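Local coordinates for protein galectin-1 (Bufo arenarum, PDB 1A78) that binds beta-galactosides and probably a range of complex carbohydrates as a homodimeric lectin, and may regulate cell differentiation and apoptosis, at residues Leu44-Arg49 against Val88-Gln93; Ile97-Lys100 against Gln106-Phe109; Val60-Glu65 against Gly70-Glu75. All coordinates share one frame; numbering follows the deposited sequence.

Contact 1: Leu44-Arg49 against Val88-Gln93; sequences LHFNAR and VCFEYQ. With YIO (1-thio-beta-D-galactopyranose), chain C; GAL (beta-D-galactopyranose), chain B.
Phe46 and Phe90 meet in the middle of the galectin beta-sandwich, each reaching inward from a different sheet. The aromatic pair is edge-to-face (T-shaped): the edge of Phe90 is directed at the face of Phe46, with the planes at 81° and the ring centroids 5.9 Å apart. CG of Phe90 is anti to the carbonyl carbon (chi1 -50°), and from there CE2 leads at the Phe46 ring, coming within 4.3 Å of its CG, while CD2 meets Leu44.

Aliphatic contacts flank this pair. CD2 of Leu44 touches CD2 of Phe90 at 3.8 Å, the two side chains crossing at about a right angle, while CG1 of Val88 approaches CZ of Phe46 more loosely. With strand axes 11.4 Å apart, the sheets are joined here by apolar side chains alone.

Polar contacts belong to the other side of strand 44-49, where His45 and Arg49 bond the thiodigalactoside and Asn47 lies between them. NH2 of Arg49 donates to O4 of the thiogalactose (2.9 Å), and NH1 donates to O2 of the second galactose at 2.9 Å. His45 NE2 adds a weak bond to the same O4. The guanidinium is steadied by a nearly straight bond from NE of Arg49 to OD1 of Asn47 (3.0 Å, 172°), and Asp55 pairs with its NH1.

Strand 41-49 lies between strands 30-35 and 58-65 in the sugar-binding sheet; strand 85-92 lies between 16-23 and 96-101 in the opposing one, with Ile99 packing against both Phe46 and Val88.

Contact 2: Ile97-Lys100 against Gln106-Phe109; sequences IIIK and QFSF
Ile99 and Phe107 form a hydrogen-bonded pair in the antiparallel beta hairpin made by strands 96-101 and 106-110, at one margin of the five-stranded sheet of the galectin sandwich. Ile99 N donates to Phe107 O at 2.8 Å, and the return bond runs from Phe107 N to Ile99 O. One pair further along, Ile97 N reaches Phe109 O at 2.9 Å and Phe109 N answers to Ile97 O. Between the bonded pairs the strands draw closer, at Ile98 and Ser108, and CA of Ser108 makes a CA-H...O contact with Ile97 O at 3.2 Å; beyond Ile99, CA of Gln106 does the same with Ile99 O.

Side chains alternate between the two faces. Ile97, Ile99, Phe107 and Phe109 start out on the inner one. Phe107 takes the crowded first torsion, CG between its backbone N and carbonyl carbon (chi1 69°), and this folds the ring back over its neighbour: CE1 lies 3.9 Å from CD1 of Ile99, whose CB sits over one ring face, toward the rim. The same CD1 also reaches CB of Phe109, although that ring then leads away from strand 97-100. On the outer face CG2 of Ile98 rests against the extended chain of Gln106, 3.6 Å from its CG.

A second shell fixes these groups from across the sandwich. Phe46 packs against Ile99 and Phe107, Leu44 against Ile97 and Phe109, and Cys61 against both phenylalanines. Within the sheet, strand 85-92 flanks Ile97-Lys100 and supplies Glu91 as the salt-bridge partner of Lys100 NZ. With its NZ held there, Lys100 runs side by side with Gln106, its methylene CD 3.2 Å from the amide oxygen OE1 of Gln106.

Contact 3: Val60-Glu65 against Gly70-Glu75; sequences VCNSKE and GSEQRE. With YIO (1-thio-beta-D-galactopyranose), chain C; GAL (beta-D-galactopyranose), chain B.
Asn62 and Gly70 are joined by a side-chain-to-backbone hydrogen bond, ND2 to O at 2.8 Å, near the turn of the hairpin formed by strands 58-65 and 68-75. The acceptor lies in the amide plane of Asn62, but the donor stands above the carbonyl plane of Gly70. Gly70 N in turn bonds Ser63 O. Farther along, Cys61 and Gln73 exchange two backbone bonds in regular antiparallel fashion.

Apolar and mixed packing centres on Val60. Its CG2 lies over one face of the Arg74 guanidinium, 3.7 Å from NE, and its CG1 lies against the carboxylate of Glu72.

Charged and ligand contacts converge on that carboxylate. Glu72 OE1 forms a salt bridge with Arg74 NH1 at 2.6 Å, while OE2 accepts from O6 of the thiogalactose and from O2 of the second galactose, both at 2.6 Å. Asn62 ND2 donates to the same O6 along a nearly straight line (2.8 Å, 170°), and Arg74 NH2 reaches O3 of the second galactose while also pairing with Asp55.

One amide nitrogen thus serves both the protein loop and the ligand, and O6 is held as acceptor from Asn62 and donor to Glu72. The flanking Arg74 probably favours a charged Glu72, which would strengthen its hold on the two sugar hydroxyls.

Overall arrangement
After strands 6-12, 16-23 and 30-35 the chain enters strand 41-49, whose packing against 88-93 in contact 1 closes the longest of the three loops and ties the sugar-binding sheet to the opposing one. Contact 3 is nested inside that loop: hairpin 58-65/68-75 adds strand 58-65 beside 41-49 and strand 68-75 at the edge of the sugar-binding sheet, with His45 and Asn47 joined by backbone bonds to Asn62 and Val60. Contact 2 follows in series after contact 1, closing the hairpin next to strand 85-92. None of the three loops crosses another. Contacts 1 and 3 share the bound disaccharide, whereas contact 2 meets contact 3 across the sandwich, where Phe109 packs on Cys61 and Gln73.

Contact 1: Leu44-Arg49 against Val88-Gln93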
loop_
_atom_site.group_PDB
_atom_site.type_symbol
_atom_site.label_atom_id
_atom_site.label_comp_id
_atom_site.label_asym_id
_atom_site.label_seq_id
_atom_site.Cartn_x
_atom_site.Cartn_y
_atom_site.Cartn_z
ATOM N N LEU A 44 6.325 -12.410 -10.279
ATOM C CA LEU A 44 5.161 -12.402 -11.135
ATOM C C LEU A 44 4.854 -11.032 -11.708
ATOM O O LEU A 44 4.725 -10.076 -10.954
ATOM C CB LEU A 44 3.891 -12.853 -10.371
ATOM C CG LEU A 44 2.530 -12.690 -11.127
ATOM C CD1 LEU A 44 2.503 -13.532 -12.425
ATOM C CD2 LEU A 44 1.356 -13.103 -10.273
ATOM N N HIS A 45 4.784 -10.945 -13.038
ATOM C CA HIS A 45 4.362 -9.739 -13.760
ATOM C C HIS A 45 3.040 -10.195 -14.412
ATOM O O HIS A 45 3.035 -11.065 -15.301
ATOM C CB HIS A 45 5.361 -9.308 -14.845
ATOM C CG HIS A 45 4.808 -8.304 -15.827
ATOM N ND1 HIS A 45 4.771 -6.945 -15.578
ATOM C CD2 HIS A 45 4.290 -8.463 -17.071
ATOM C CE1 HIS A 45 4.255 -6.311 -16.618
ATOM N NE2 HIS A 45 3.955 -7.207 -17.539
ATOM N N PHE A 46 1.940 -9.657 -13.893
ATOM C CA PHE A 46 0.583 -9.957 -14.330
ATOM C C PHE A 46 0.121 -8.818 -15.239
ATOM O O PHE A 46 -0.252 -7.757 -14.761
ATOM C CB PHE A 46 -0.289 -10.057 -13.079
ATOM C CG PHE A 46 -1.733 -10.232 -13.356
ATOM C CD1 PHE A 46 -2.552 -9.128 -13.541
ATOM C CD2 PHE A 46 -2.276 -11.500 -13.450
ATOM C CE1 PHE A 46 -3.885 -9.286 -13.825
ATOM C CE2 PHE A 46 -3.621 -11.675 -13.732
ATOM C CZ PHE A 46 -4.428 -10.570 -13.923
ATOM N N ASN A 47 0.093 -9.044 -16.545
ATOM C CA ASN A 47 -0.273 -7.988 -17.479
ATOM C C ASN A 47 -1.570 -8.269 -18.268
ATOM O O ASN A 47 -1.607 -9.177 -19.102
ATOM C CB ASN A 47 0.927 -7.795 -18.416
ATOM C CG ASN A 47 0.791 -6.607 -19.350
ATOM O OD1 ASN A 47 1.591 -6.479 -20.270
ATOM N ND2 ASN A 47 -0.172 -5.713 -19.107
ATOM N N ALA A 48 -2.632 -7.517 -17.980
ATOM C CA ALA A 48 -3.907 -7.684 -18.679
ATOM C C ALA A 48 -3.890 -6.741 -19.876
ATOM O O ALA A 48 -3.987 -5.518 -19.720
ATOM C CB ALA A 48 -5.083 -7.360 -17.762
ATOM N N ARG A 49 -3.788 -7.317 -21.072
ATOM C CA ARG A 49 -3.723 -6.563 -22.317
ATOM C C ARG A 49 -5.026 -6.396 -23.079
ATOM O O ARG A 49 -5.509 -7.321 -23.703
ATOM C CB ARG A 49 -2.673 -7.202 -23.235
ATOM C CG ARG A 49 -1.282 -7.238 -22.609
ATOM C CD ARG A 49 -0.225 -7.833 -23.525
ATOM N NE ARG A 49 1.110 -7.735 -22.935
ATOM C CZ ARG A 49 2.233 -8.183 -23.496
ATOM N NH1 ARG A 49 2.216 -8.773 -24.688
ATOM N NH2 ARG A 49 3.378 -8.073 -22.842
ATOM N N VAL A 88 -8.218 -8.063 -7.902
ATOM C CA VAL A 88 -7.479 -9.306 -8.128
ATOM C C VAL A 88 -6.817 -9.718 -6.809
ATOM O O VAL A 88 -6.405 -8.857 -6.031
ATOM C CB VAL A 88 -6.335 -9.123 -9.227
ATOM C CG1 VAL A 88 -5.819 -10.484 -9.710
ATOM C CG2 VAL A 88 -6.825 -8.301 -10.413
ATOM N N CYS A 89 -6.675 -11.019 -6.584
ATOM C CA CYS A 89 -6.037 -11.523 -5.385
ATOM C C CYS A 89 -4.965 -12.509 -5.795
ATOM O O CYS A 89 -5.111 -13.232 -6.778
ATOM C CB CYS A 89 -7.053 -12.200 -4.492
ATOM S SG CYS A 89 -8.560 -11.268 -4.434
ATOM N N PHE A 90 -3.863 -12.488 -5.059
ATOM C CA PHE A 90 -2.723 -13.339 -5.313
ATOM C C PHE A 90 -2.399 -14.030 -4.019
ATOM O O PHE A 90 -2.144 -13.385 -3.005
ATOM C CB PHE A 90 -1.500 -12.503 -5.726
ATOM C CG PHE A 90 -1.776 -11.529 -6.797
ATOM C CD1 PHE A 90 -2.267 -10.274 -6.493
ATOM C CD2 PHE A 90 -1.585 -11.877 -8.131
ATOM C CE1 PHE A 90 -2.582 -9.367 -7.506
ATOM C CE2 PHE A 90 -1.892 -10.982 -9.161
ATOM C CZ PHE A 90 -2.393 -9.730 -8.854
ATOM N N GLU A 91 -2.336 -15.343 -4.081
ATOM C CA GLU A 91 -2.040 -16.155 -2.941
ATOM C C GLU A 91 -0.684 -16.747 -3.231
ATOM O O GLU A 91 -0.460 -17.290 -4.312
ATOM C CB GLU A 91 -3.098 -17.245 -2.832
ATOM C CG GLU A 91 -3.025 -18.088 -1.582
ATOM C CD GLU A 91 -3.909 -19.308 -1.707
ATOM O OE1 GLU A 91 -5.125 -19.162 -2.000
ATOM O OE2 GLU A 91 -3.375 -20.421 -1.573
ATOM N N TYR A 92 0.220 -16.659 -2.264
ATOM C CA TYR A 92 1.573 -17.156 -2.426
ATOM C C TYR A 92 1.773 -18.472 -1.715
ATOM O O TYR A 92 1.480 -18.603 -0.534
ATOM C CB TYR A 92 2.561 -16.107 -1.901
ATOM C CG TYR A 92 4.020 -16.494 -1.913
ATOM C CD1 TYR A 92 4.556 -17.303 -2.921
ATOM C CD2 TYR A 92 4.886 -16.014 -0.933
ATOM C CE1 TYR A 92 5.911 -17.612 -2.946
ATOM C CE2 TYR A 92 6.248 -16.323 -0.954
ATOM C CZ TYR A 92 6.752 -17.114 -1.959
ATOM O OH TYR A 92 8.102 -17.395 -1.984
ATOM N N GLN A 93 2.217 -19.462 -2.476
ATOM C CA GLN A 93 2.532 -20.785 -1.975
ATOM C C GLN A 93 3.993 -20.961 -2.444
ATOM O O GLN A 93 4.407 -20.346 -3.424
ATOM C CB GLN A 93 1.586 -21.805 -2.594
ATOM C CG GLN A 93 0.093 -21.588 -2.231
ATOM C CD GLN A 93 -0.241 -21.955 -0.773
ATOM O OE1 GLN A 93 0.414 -22.800 -0.170
ATOM N NE2 GLN A 93 -1.247 -21.302 -0.207
HETATM C C1 YIO C . 6.929 -7.382 -23.005
HETATM C C2 YIO C . 6.360 -6.155 -22.338
HETATM C C3 YIO C . 6.671 -6.178 -20.855
HETATM C C4 YIO C . 6.048 -7.414 -20.266
HETATM C C5 YIO C . 6.586 -8.646 -20.994
HETATM C C6 YIO C . 5.918 -9.918 -20.544
HETATM O O2 YIO C . 6.920 -5.000 -22.921
HETATM O O3 YIO C . 6.107 -5.035 -20.240
HETATM O O4 YIO C . 4.638 -7.328 -20.391
HETATM O O5 YIO C . 6.377 -8.557 -22.416
HETATM O O6 YIO C . 6.710 -11.033 -20.924
HETATM S S1 YIO C . 6.232 -7.360 -24.678
HETATM C C1 GAL B . 6.981 -8.905 -25.298
HETATM C C2 GAL B . 5.910 -9.749 -26.011
HETATM C C3 GAL B . 6.493 -11.099 -26.448
HETATM C C4 GAL B . 7.753 -10.876 -27.296
HETATM C C5 GAL B . 8.738 -10.047 -26.500
HETATM C C6 GAL B . 9.967 -9.772 -27.331
HETATM O O2 GAL B . 4.798 -9.974 -25.163
HETATM O O3 GAL B . 5.521 -11.811 -27.197
HETATM O O4 GAL B . 7.427 -10.165 -28.487
HETATM O O5 GAL B . 8.133 -8.765 -26.159
HETATM O O6 GAL B . 10.743 -8.744 -26.758
#

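Contact 2: Ile97-Lys100 against Gln106-Phe109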
loop_
_atom_site.group_PDB
_atom_site.type_symbol
_atom_site.label_atom_id
_atom_site.label_comp_id
_atom_site.label_asym_id
_atom_site.label_seq_id
_atom_site.Cartn_x
_atom_site.Cartn_y
_atom_site.Cartn_z
ATOM N N ILE A 97 1.914 -19.338 -7.462
ATOM C CA ILE A 97 1.137 -18.214 -6.986
ATOM C C ILE A 97 -0.215 -18.414 -7.613
ATOM O O ILE A 97 -0.302 -18.677 -8.804
ATOM C CB ILE A 97 1.736 -16.867 -7.444
ATOM C CG1 ILE A 97 3.072 -16.640 -6.721
ATOM C CG2 ILE A 97 0.738 -15.737 -7.199
ATOM C CD1 ILE A 97 3.889 -15.442 -7.186
ATOM N N ILE A 98 -1.265 -18.390 -6.808
ATOM C CA ILE A 98 -2.610 -18.569 -7.317
ATOM C C ILE A 98 -3.241 -17.194 -7.507
ATOM O O ILE A 98 -3.196 -16.370 -6.594
ATOM C CB ILE A 98 -3.429 -19.445 -6.347
ATOM C CG1 ILE A 98 -2.815 -20.847 -6.318
ATOM C CG2 ILE A 98 -4.906 -19.479 -6.747
ATOM C CD1 ILE A 98 -2.920 -21.585 -4.977
ATOM N N ILE A 99 -3.762 -16.932 -8.709
ATOM C CA ILE A 99 -4.408 -15.664 -9.034
ATOM C C ILE A 99 -5.927 -15.903 -9.139
ATOM O O ILE A 99 -6.358 -16.802 -9.862
ATOM C CB ILE A 99 -3.888 -15.083 -10.385
ATOM C CG1 ILE A 99 -2.358 -14.907 -10.370
ATOM C CG2 ILE A 99 -4.541 -13.729 -10.657
ATOM C CD1 ILE A 99 -1.552 -16.095 -10.832
ATOM N N LYS A 100 -6.731 -15.107 -8.426
ATOM C CA LYS A 100 -8.177 -15.269 -8.446
ATOM C C LYS A 100 -8.835 -13.951 -8.777
ATOM O O LYS A 100 -8.393 -12.890 -8.332
ATOM C CB LYS A 100 -8.697 -15.808 -7.112
ATOM C CG LYS A 100 -7.626 -16.455 -6.240
ATOM C CD LYS A 100 -8.193 -17.508 -5.287
ATOM C CE LYS A 100 -7.119 -18.025 -4.299
ATOM N NZ LYS A 100 -7.612 -19.113 -3.359
ATOM N N GLN A 106 -9.861 -18.406 -11.711
ATOM C CA GLN A 106 -8.587 -18.588 -11.050
ATOM C C GLN A 106 -7.594 -19.401 -11.897
ATOM O O GLN A 106 -7.991 -20.215 -12.727
ATOM C CB GLN A 106 -8.872 -19.300 -9.723
ATOM C CG GLN A 106 -7.685 -19.814 -8.949
ATOM C CD GLN A 106 -8.107 -20.702 -7.791
ATOM O OE1 GLN A 106 -8.790 -20.252 -6.863
ATOM N NE2 GLN A 106 -7.708 -21.973 -7.843
ATOM N N PHE A 107 -6.303 -19.122 -11.737
ATOM C CA PHE A 107 -5.255 -19.880 -12.419
ATOM C C PHE A 107 -3.966 -19.691 -11.641
ATOM O O PHE A 107 -3.906 -18.864 -10.747
ATOM C CB PHE A 107 -5.117 -19.474 -13.891
ATOM C CG PHE A 107 -4.572 -18.099 -14.113
ATOM C CD1 PHE A 107 -3.193 -17.887 -14.202
ATOM C CD2 PHE A 107 -5.432 -17.024 -14.302
ATOM C CE1 PHE A 107 -2.693 -16.627 -14.479
ATOM C CE2 PHE A 107 -4.937 -15.754 -14.580
ATOM C CZ PHE A 107 -3.573 -15.553 -14.670
ATOM N N SER A 108 -2.951 -20.484 -11.908
ATOM C CA SER A 108 -1.727 -20.298 -11.165
ATOM C C SER A 108 -0.556 -20.022 -12.101
ATOM O O SER A 108 -0.702 -20.156 -13.324
ATOM C CB SER A 108 -1.456 -21.512 -10.275
ATOM O OG SER A 108 -1.007 -22.618 -11.026
ATOM N N PHE A 109 0.557 -19.542 -11.521
ATOM C CA PHE A 109 1.810 -19.248 -12.220
ATOM C C PHE A 109 2.883 -19.889 -11.362
ATOM O O PHE A 109 2.765 -19.889 -10.147
ATOM C CB PHE A 109 2.044 -17.749 -12.318
ATOM C CG PHE A 109 3.266 -17.375 -13.142
ATOM C CD1 PHE A 109 3.234 -17.457 -14.538
ATOM C CD2 PHE A 109 4.447 -16.939 -12.520
ATOM C CE1 PHE A 109 4.350 -17.116 -15.296
ATOM C CE2 PHE A 109 5.571 -16.589 -13.270
ATOM C CZ PHE A 109 5.528 -16.677 -14.654
#

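Contact 3: Val60-Glu65 against Gly70-Glu75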
loop_
_atom_site.group_PDB
_atom_site.type_symbol
_atom_site.label_atom_id
_atom_site.label_comp_id
_atom_site.label_asym_id
_atom_site.label_seq_id
_atom_site.Cartn_x
_atom_site.Cartn_y
_atom_site.Cartn_z
ATOM N N VAL A 60 -1.097 -11.768 -19.984
ATOM C CA VAL A 60 0.250 -12.313 -20.139
ATOM C C VAL A 60 0.930 -12.311 -18.764
ATOM O O VAL A 60 0.825 -11.333 -18.050
ATOM C CB VAL A 60 1.073 -11.465 -21.142
ATOM C CG1 VAL A 60 2.456 -12.042 -21.307
ATOM C CG2 VAL A 60 0.364 -11.429 -22.484
ATOM N N CYS A 61 1.541 -13.413 -18.357
ATOM C CA CYS A 61 2.215 -13.465 -17.067
ATOM C C CYS A 61 3.646 -13.840 -17.322
ATOM O O CYS A 61 3.926 -14.635 -18.222
ATOM C CB CYS A 61 1.588 -14.509 -16.126
ATOM S SG CYS A 61 -0.029 -14.070 -15.490
ATOM N N ASN A 62 4.565 -13.272 -16.548
ATOM C CA ASN A 62 5.979 -13.619 -16.733
ATOM C C ASN A 62 6.750 -13.312 -15.465
ATOM O O ASN A 62 6.185 -12.763 -14.511
ATOM C CB ASN A 62 6.577 -12.829 -17.901
ATOM C CG ASN A 62 7.738 -13.535 -18.546
ATOM O OD1 ASN A 62 8.261 -14.513 -18.023
ATOM N ND2 ASN A 62 8.160 -13.038 -19.696
ATOM N N SER A 63 7.994 -13.769 -15.412
ATOM C CA SER A 63 8.861 -13.504 -14.278
ATOM C C SER A 63 9.983 -12.662 -14.878
ATOM O O SER A 63 10.155 -12.642 -16.098
ATOM C CB SER A 63 9.429 -14.789 -13.706
ATOM O OG SER A 63 10.243 -15.435 -14.661
ATOM N N LYS A 64 10.728 -11.969 -14.033
ATOM C CA LYS A 64 11.812 -11.135 -14.473
ATOM C C LYS A 64 12.908 -11.207 -13.433
ATOM O O LYS A 64 12.648 -11.102 -12.231
ATOM C CB LYS A 64 11.340 -9.689 -14.630
ATOM C CG LYS A 64 12.418 -8.823 -15.272
ATOM C CD LYS A 64 11.975 -7.439 -15.658
ATOM C CE LYS A 64 11.741 -6.577 -14.455
ATOM N NZ LYS A 64 11.307 -5.231 -14.919
ATOM N N GLU A 65 14.125 -11.458 -13.884
ATOM C CA GLU A 65 15.272 -11.514 -12.999
ATOM C C GLU A 65 16.389 -10.677 -13.606
ATOM O O GLU A 65 16.881 -10.975 -14.697
ATOM C CB GLU A 65 15.750 -12.949 -12.788
ATOM C CG GLU A 65 17.015 -13.006 -11.953
ATOM C CD GLU A 65 17.338 -14.384 -11.412
ATOM O OE1 GLU A 65 17.658 -15.286 -12.224
ATOM O OE2 GLU A 65 17.300 -14.548 -10.162
ATOM N N GLY A 70 11.399 -13.744 -18.489
ATOM C CA GLY A 70 11.471 -15.203 -18.632
ATOM C C GLY A 70 10.439 -15.711 -19.638
ATOM O O GLY A 70 10.018 -14.963 -20.516
ATOM N N SER A 71 9.974 -16.937 -19.487
ATOM C CA SER A 71 8.987 -17.461 -20.439
ATOM C C SER A 71 7.584 -16.989 -20.156
ATOM O O SER A 71 7.043 -17.264 -19.089
ATOM C CB SER A 71 8.982 -18.988 -20.434
ATOM O OG SER A 71 10.305 -19.487 -20.425
ATOM N N GLU A 72 6.966 -16.341 -21.129
ATOM C CA GLU A 72 5.612 -15.850 -20.946
ATOM C C GLU A 72 4.649 -17.026 -20.842
ATOM O O GLU A 72 4.921 -18.114 -21.363
ATOM C CB GLU A 72 5.172 -14.965 -22.116
ATOM C CG GLU A 72 5.984 -13.689 -22.331
ATOM C CD GLU A 72 5.286 -12.703 -23.265
ATOM O OE1 GLU A 72 4.397 -13.131 -24.010
ATOM O OE2 GLU A 72 5.593 -11.496 -23.252
ATOM N N GLN A 73 3.554 -16.806 -20.120
ATOM C CA GLN A 73 2.487 -17.777 -19.946
ATOM C C GLN A 73 1.266 -16.943 -20.262
ATOM O O GLN A 73 0.960 -16.004 -19.530
ATOM C CB GLN A 73 2.400 -18.300 -18.509
ATOM C CG GLN A 73 1.079 -19.038 -18.226
ATOM C CD GLN A 73 1.014 -19.680 -16.843
ATOM O OE1 GLN A 73 1.935 -20.387 -16.435
ATOM N NE2 GLN A 73 -0.082 -19.439 -16.121
ATOM N N ARG A 74 0.626 -17.201 -21.392
ATOM C CA ARG A 74 -0.553 -16.432 -21.752
ATOM C C ARG A 74 -1.807 -17.122 -21.233
ATOM O O ARG A 74 -1.763 -18.306 -20.920
ATOM C CB ARG A 74 -0.636 -16.250 -23.268
ATOM C CG ARG A 74 0.350 -15.242 -23.816
ATOM C CD ARG A 74 -0.124 -14.666 -25.149
ATOM N NE ARG A 74 0.625 -13.470 -25.541
ATOM C CZ ARG A 74 1.950 -13.407 -25.623
ATOM N NH1 ARG A 74 2.686 -14.478 -25.358
ATOM N NH2 ARG A 74 2.548 -12.249 -25.876
ATOM N N GLU A 75 -2.907 -16.384 -21.128
ATOM C CA GLU A 75 -4.168 -16.937 -20.657
ATOM C C GLU A 75 -5.270 -16.234 -21.407
ATOM O O GLU A 75 -5.160 -15.054 -21.720
ATOM C CB GLU A 75 -4.357 -16.737 -19.158
ATOM C CG GLU A 75 -4.694 -18.020 -18.425
ATOM C CD GLU A 75 -3.460 -18.828 -18.076
ATOM O OE1 GLU A 75 -2.396 -18.218 -17.876
ATOM O OE2 GLU A 75 -3.536 -20.071 -17.976
HETATM C C1 YIO C . 6.929 -7.382 -23.005
HETATM C C2 YIO C . 6.360 -6.155 -22.338
HETATM C C3 YIO C . 6.671 -6.178 -20.855
HETATM C C4 YIO C . 6.048 -7.414 -20.266
HETATM C C5 YIO C . 6.586 -8.646 -20.994
HETATM C C6 YIO C . 5.918 -9.918 -20.544
HETATM O O2 YIO C . 6.920 -5.000 -22.921
HETATM O O3 YIO C . 6.107 -5.035 -20.240
HETATM O O4 YIO C . 4.638 -7.328 -20.391
HETATM O O5 YIO C . 6.377 -8.557 -22.416
HETATM O O6 YIO C . 6.710 -11.033 -20.924
HETATM S S1 YIO C . 6.232 -7.360 -24.678
HETATM C C1 GAL B . 6.981 -8.905 -25.298
HETATM C C2 GAL B . 5.910 -9.749 -26.011
HETATM C C3 GAL B . 6.493 -11.099 -26.448
HETATM C C4 GAL B . 7.753 -10.876 -27.296
HETATM C C5 GAL B . 8.738 -10.047 -26.500
HETATM C C6 GAL B . 9.967 -9.772 -27.331
HETATM O O2 GAL B . 4.798 -9.974 -25.163
HETATM O O3 GAL B . 5.521 -11.811 -27.197
HETATM O O4 GAL B . 7.427 -10.165 -28.487
HETATM O O5 GAL B . 8.133 -8.765 -26.159
HETATM O O6 GAL B . 10.743 -8.744 -26.758
#